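Local structure of uncharacterized protein (Pseudomonas aeruginosa, 4NG2) at residues E[32-37]-E[94-99]; E[64-69]-E[99-104]. The protein probably acts as an antiactivator of quorum sensing, binding the transcriptional regulator LasR and keeping it from switching on its target genes. All coordinates share one frame; numbering follows the deposited sequence.

From the N terminus, the chain passes helix 19-25 and forms the two-stranded antiparallel hairpin of strands 31-34 and 43-46 before entering three helices, 52-66, 74-83 and 88-107. Contact 1 (32-37 with 94-99) closes the longer loop, laying the first strand against the middle of the last helix. Contact 2 (64-69 with 99-104) closes a shorter one, bringing the end of helix 52-66 against the next turns of helix 88-107. Their segments alternate along the chain, so the loops cross; they share Leu99. Their centres are about 11 Å apart, and the side-chain amide of Gln104 reaches the carbonyl of Pro35 to join them.

Contact 1 of 2, residues E[32-37]-E[94-99]; sequences VEIPPA and FEVAFL
Ile34 CD1 rests on the backbone of helix 88-107 at Ala97, 3.5 Å from Ala97 CA. The terminal methyl of the isoleucine thus passes alongside Ala97, its flank against CA and CB. Ala97 offers just one methyl, CB, which lies 4.0 Å from Ile34 CD1, while Val96 touches the same carbon from the neighbouring position with CG1 at 4.4 Å. An alanine suits this spot because its short side chain lets a strand residue come close to the helix: Ile34 CA and Ala97 CA are 6.4 Å apart, the nearest pair of alpha carbons across the contact.

The torsions of Ile34 explain the reach. Its CG1 branch stands opposite the carbonyl carbon (chi1 -71°), and an extended chi2 of 173° carries CD1 outward to the helix. The other branch, CG2, packs against Thr100 one turn further on, so the beta-branched side chain meets two successive levels of the helix. Isoleucine fits here because it is wholly apolar and forks at CB, and the contact is correspondingly one of van der Waals packing. The polar groups are served elsewhere: Val96 O accepts from Thr100 OG1, and the backbone of Ile34 pairs with Leu43.

Around this buried contact near the centre of the chain, strand 31-34 pairs with strand 43-46 to make a small hairpin, and Ile34 also leans on Ile55 of helix 52-66. On the helix, Val96 is further packed by Trp47 and by Trp75 of the second subunit, while Phe98, whose CB is turned from the strand, sets its ring edge-to-face with Phe78 and also packs on Ala62. The strand therefore lies over a surface shared by helices 52-66 and 88-107.

Contact 2 of 2, residues E[64-69]-E[99-104]; sequences NWLADQ and LTRLQQ
The flat guanidinium of Arg101 is covered on one face by Leu66 CD1, with Arg101 NH1 3.9 Å from that methyl carbon. The same methyl meets Leu102 at a slightly longer range, 4.3 Å from Leu102 CD2, so a single branch of the leucine touches two consecutive residues of helix 88-107. Neither approach is polar: a flat guanidinium can accept a methyl over its face while its N-H groups lie in its plane, away from the methyl. Arginine suits such a place because its aliphatic stem and flat, apolar-faced end can pack against hydrocarbon.

What sets these groups is the shape of each side chain. Leu66 points directly at the opposite helix, and its extended chi2 of 174° helps to carry CD1 across. Arg101 starts out with CG opposite the backbone N, then bends at chi2 (43°), which turns the guanidinium along the helix surface. Leu102 begins less directly aimed, but CD2 reaches back to Leu66. The backbones stay well apart, with 8.6 Å between Leu66 CA and Leu102 CA.

Further out, Arg101 NE has a long, weak ion pair with Glu63, one turn before Leu66, and the side chain of Arg101 packs on Ala62. Leu102 packs on Ala62 and Leu74 of its own chain and on Leu99 of the second subunit. Trp65 packs on Leu74 of its own chain and on Gln103 of the second subunit; separately, this chain's Gln103 OE1 accepts a hydrogen bond from Leu74 N of the second subunit.

Leu66 is the last residue of helix 52-66, just before Ala67 departs from helical backbone angles. The result is helix-helix packing within the bundle of this small, mainly helical QslA-family fold, with an apolar side continuing into the subunit interface.

Contact 1 of 2, residues E[32-37]-E[94-99]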
# COMPACT_ATOMS: atom_id res chain seq x y z
N VAL E 32 15.60 -7.22 -2.21
CA VAL E 32 15.26 -8.24 -3.18
C VAL E 32 14.98 -7.58 -4.54
O VAL E 32 14.54 -6.43 -4.59
CB VAL E 32 14.02 -9.07 -2.74
CG1 VAL E 32 14.31 -9.83 -1.43
CG2 VAL E 32 12.78 -8.18 -2.61
N GLU E 33 15.23 -8.31 -5.63
CA GLU E 33 15.07 -7.74 -6.96
C GLU E 33 14.03 -8.46 -7.83
O GLU E 33 14.02 -9.69 -7.93
CB GLU E 33 16.41 -7.71 -7.71
CG GLU E 33 17.65 -7.63 -6.81
CD GLU E 33 17.83 -6.27 -6.16
OE1 GLU E 33 17.47 -5.25 -6.80
OE2 GLU E 33 18.32 -6.23 -5.02
N ILE E 34 13.17 -7.67 -8.44
CA ILE E 34 12.26 -8.13 -9.48
C ILE E 34 12.85 -7.70 -10.83
O ILE E 34 12.63 -6.57 -11.29
CB ILE E 34 10.86 -7.54 -9.29
CG1 ILE E 34 10.20 -8.18 -8.07
CG2 ILE E 34 10.02 -7.73 -10.55
CD1 ILE E 34 8.90 -7.56 -7.69
N PRO E 35 13.60 -8.61 -11.47
CA PRO E 35 14.34 -8.32 -12.70
C PRO E 35 13.48 -7.58 -13.72
O PRO E 35 12.26 -7.66 -13.68
CB PRO E 35 14.71 -9.71 -13.23
CG PRO E 35 14.72 -10.58 -12.01
CD PRO E 35 13.65 -10.05 -11.12
N PRO E 36 14.12 -6.83 -14.62
CA PRO E 36 13.45 -6.08 -15.70
C PRO E 36 12.74 -6.96 -16.75
O PRO E 36 13.20 -8.05 -17.06
CB PRO E 36 14.60 -5.29 -16.33
CG PRO E 36 15.63 -5.16 -15.21
CD PRO E 36 15.54 -6.47 -14.47
N ALA E 37 11.62 -6.49 -17.28
CA ALA E 37 10.86 -7.26 -18.26
C ALA E 37 10.86 -6.58 -19.61
O ALA E 37 11.66 -6.88 -20.49
CB ALA E 37 9.44 -7.47 -17.79
N PHE E 94 5.57 -13.15 -2.95
CA PHE E 94 5.12 -13.77 -4.18
C PHE E 94 4.05 -12.92 -4.84
O PHE E 94 4.01 -12.81 -6.06
CB PHE E 94 4.59 -15.18 -3.88
CG PHE E 94 3.79 -15.78 -5.00
CD1 PHE E 94 2.49 -15.38 -5.23
CD2 PHE E 94 4.34 -16.75 -5.82
CE1 PHE E 94 1.74 -15.93 -6.26
CE2 PHE E 94 3.60 -17.30 -6.86
CZ PHE E 94 2.28 -16.88 -7.07
N GLU E 95 3.16 -12.32 -4.06
CA GLU E 95 2.09 -11.52 -4.66
C GLU E 95 2.65 -10.27 -5.32
O GLU E 95 2.25 -9.91 -6.43
CB GLU E 95 1.08 -11.08 -3.61
CG GLU E 95 0.41 -12.20 -2.86
CD GLU E 95 -0.53 -11.69 -1.78
OE1 GLU E 95 -0.33 -10.56 -1.26
OE2 GLU E 95 -1.47 -12.43 -1.44
N VAL E 96 3.56 -9.61 -4.61
CA VAL E 96 4.19 -8.40 -5.11
C VAL E 96 4.95 -8.72 -6.41
O VAL E 96 4.78 -8.02 -7.40
CB VAL E 96 5.11 -7.72 -4.04
CG1 VAL E 96 5.93 -6.60 -4.66
CG2 VAL E 96 4.27 -7.14 -2.92
N ALA E 97 5.73 -9.80 -6.43
CA ALA E 97 6.50 -10.14 -7.63
C ALA E 97 5.60 -10.45 -8.82
O ALA E 97 5.77 -9.89 -9.90
CB ALA E 97 7.43 -11.30 -7.36
N PHE E 98 4.63 -11.33 -8.60
CA PHE E 98 3.70 -11.80 -9.64
C PHE E 98 2.93 -10.63 -10.26
O PHE E 98 2.70 -10.57 -11.48
CB PHE E 98 2.76 -12.82 -8.99
CG PHE E 98 1.70 -13.38 -9.89
CD1 PHE E 98 0.59 -12.63 -10.23
CD2 PHE E 98 1.78 -14.70 -10.33
CE1 PHE E 98 -0.41 -13.17 -11.05
CE2 PHE E 98 0.78 -15.26 -11.14
CZ PHE E 98 -0.32 -14.50 -11.49
N LEU E 99 2.52 -9.69 -9.41
CA LEU E 99 1.73 -8.56 -9.89
C LEU E 99 2.62 -7.54 -10.61
O LEU E 99 2.22 -6.98 -11.61
CB LEU E 99 0.93 -7.94 -8.74
CG LEU E 99 -0.35 -8.75 -8.46
CD1 LEU E 99 -0.86 -8.61 -7.03
CD2 LEU E 99 -1.44 -8.37 -9.44

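Contact 2 of 2, residues E[64-69]-E[99-104]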
# COMPACT_ATOMS: atom_id res chain seq x y z
N ASN E 64 5.19 -17.93 -16.62
CA ASN E 64 4.57 -19.18 -17.06
C ASN E 64 3.17 -18.95 -17.61
O ASN E 64 2.81 -19.53 -18.63
CB ASN E 64 4.50 -20.22 -15.94
CG ASN E 64 5.85 -20.83 -15.62
OD1 ASN E 64 6.86 -20.49 -16.23
ND2 ASN E 64 5.88 -21.71 -14.63
N TRP E 65 2.37 -18.12 -16.96
CA TRP E 65 1.00 -17.92 -17.46
C TRP E 65 1.02 -17.06 -18.70
O TRP E 65 0.21 -17.24 -19.61
CB TRP E 65 0.09 -17.30 -16.39
CG TRP E 65 -1.35 -17.11 -16.84
CD1 TRP E 65 -2.39 -18.00 -16.68
CD2 TRP E 65 -1.90 -15.96 -17.49
NE1 TRP E 65 -3.55 -17.46 -17.20
CE2 TRP E 65 -3.27 -16.22 -17.70
CE3 TRP E 65 -1.37 -14.74 -17.91
CZ2 TRP E 65 -4.10 -15.29 -18.33
CZ3 TRP E 65 -2.19 -13.83 -18.53
CH2 TRP E 65 -3.54 -14.11 -18.74
N LEU E 66 1.95 -16.11 -18.76
CA LEU E 66 2.02 -15.27 -19.94
C LEU E 66 2.50 -16.08 -21.16
O LEU E 66 1.84 -16.11 -22.21
CB LEU E 66 2.86 -14.02 -19.68
CG LEU E 66 2.16 -13.06 -18.72
CD1 LEU E 66 3.04 -11.91 -18.36
CD2 LEU E 66 0.84 -12.56 -19.31
N ALA E 67 3.63 -16.77 -20.98
CA ALA E 67 4.20 -17.65 -22.01
C ALA E 67 3.26 -18.78 -22.41
O ALA E 67 3.66 -19.69 -23.14
CB ALA E 67 5.55 -18.21 -21.54
N ASP E 68 2.03 -18.74 -21.94
CA ASP E 68 1.01 -19.70 -22.35
C ASP E 68 0.06 -19.07 -23.38
O ASP E 68 -0.17 -17.85 -23.39
CB ASP E 68 0.24 -20.24 -21.14
CG ASP E 68 1.05 -21.27 -20.35
OD1 ASP E 68 2.26 -21.43 -20.63
OD2 ASP E 68 0.48 -21.92 -19.45
N GLN E 69 -0.48 -19.92 -24.24
CA GLN E 69 -1.15 -19.47 -25.45
C GLN E 69 -2.43 -18.70 -25.18
O GLN E 69 -2.41 -17.68 -24.47
CB GLN E 69 -1.42 -20.67 -26.39
CG GLN E 69 -0.44 -20.79 -27.57
CD GLN E 69 0.98 -21.16 -27.16
OE1 GLN E 69 1.33 -22.34 -27.05
NE2 GLN E 69 1.82 -20.14 -26.94
N LEU E 99 2.52 -9.69 -9.41
CA LEU E 99 1.73 -8.56 -9.89
C LEU E 99 2.62 -7.54 -10.61
O LEU E 99 2.22 -6.98 -11.61
CB LEU E 99 0.93 -7.94 -8.74
CG LEU E 99 -0.35 -8.75 -8.46
CD1 LEU E 99 -0.86 -8.61 -7.03
CD2 LEU E 99 -1.44 -8.37 -9.44
N THR E 100 3.83 -7.34 -10.11
CA THR E 100 4.78 -6.47 -10.79
C THR E 100 5.08 -6.98 -12.20
O THR E 100 5.19 -6.20 -13.15
CB THR E 100 6.08 -6.36 -10.02
OG1 THR E 100 5.83 -5.66 -8.80
CG2 THR E 100 7.11 -5.59 -10.82
N ARG E 101 5.19 -8.30 -12.32
CA ARG E 101 5.36 -8.94 -13.62
C ARG E 101 4.14 -8.74 -14.52
O ARG E 101 4.30 -8.57 -15.73
CB ARG E 101 5.71 -10.43 -13.48
CG ARG E 101 6.17 -11.05 -14.79
CD ARG E 101 7.14 -10.11 -15.51
NE ARG E 101 7.50 -10.57 -16.85
CZ ARG E 101 6.92 -10.16 -17.98
NH1 ARG E 101 5.94 -9.27 -17.95
NH2 ARG E 101 7.33 -10.65 -19.15
N LEU E 102 2.94 -8.74 -13.95
CA LEU E 102 1.74 -8.44 -14.75
C LEU E 102 1.60 -6.94 -15.03
O LEU E 102 0.66 -6.50 -15.73
CB LEU E 102 0.46 -8.93 -14.08
CG LEU E 102 0.24 -10.39 -13.67
CD1 LEU E 102 -1.23 -10.57 -13.37
CD2 LEU E 102 0.67 -11.34 -14.76
N GLN E 103 2.49 -6.14 -14.46
CA GLN E 103 2.49 -4.70 -14.69
C GLN E 103 3.47 -4.42 -15.82
O GLN E 103 3.10 -3.84 -16.85
CB GLN E 103 2.92 -3.97 -13.43
CG GLN E 103 3.50 -2.57 -13.66
CD GLN E 103 3.56 -1.78 -12.37
OE1 GLN E 103 2.54 -1.30 -11.87
NE2 GLN E 103 4.76 -1.65 -11.81
N GLN E 104 4.71 -4.87 -15.62
CA GLN E 104 5.71 -4.84 -16.67
C GLN E 104 5.12 -5.15 -18.04
O GLN E 104 5.51 -4.53 -19.02
CB GLN E 104 6.85 -5.82 -16.35
CG GLN E 104 7.96 -5.25 -15.47
CD GLN E 104 8.85 -6.35 -14.91
OE1 GLN E 104 8.48 -7.54 -14.93
NE2 GLN E 104 10.02 -5.98 -14.40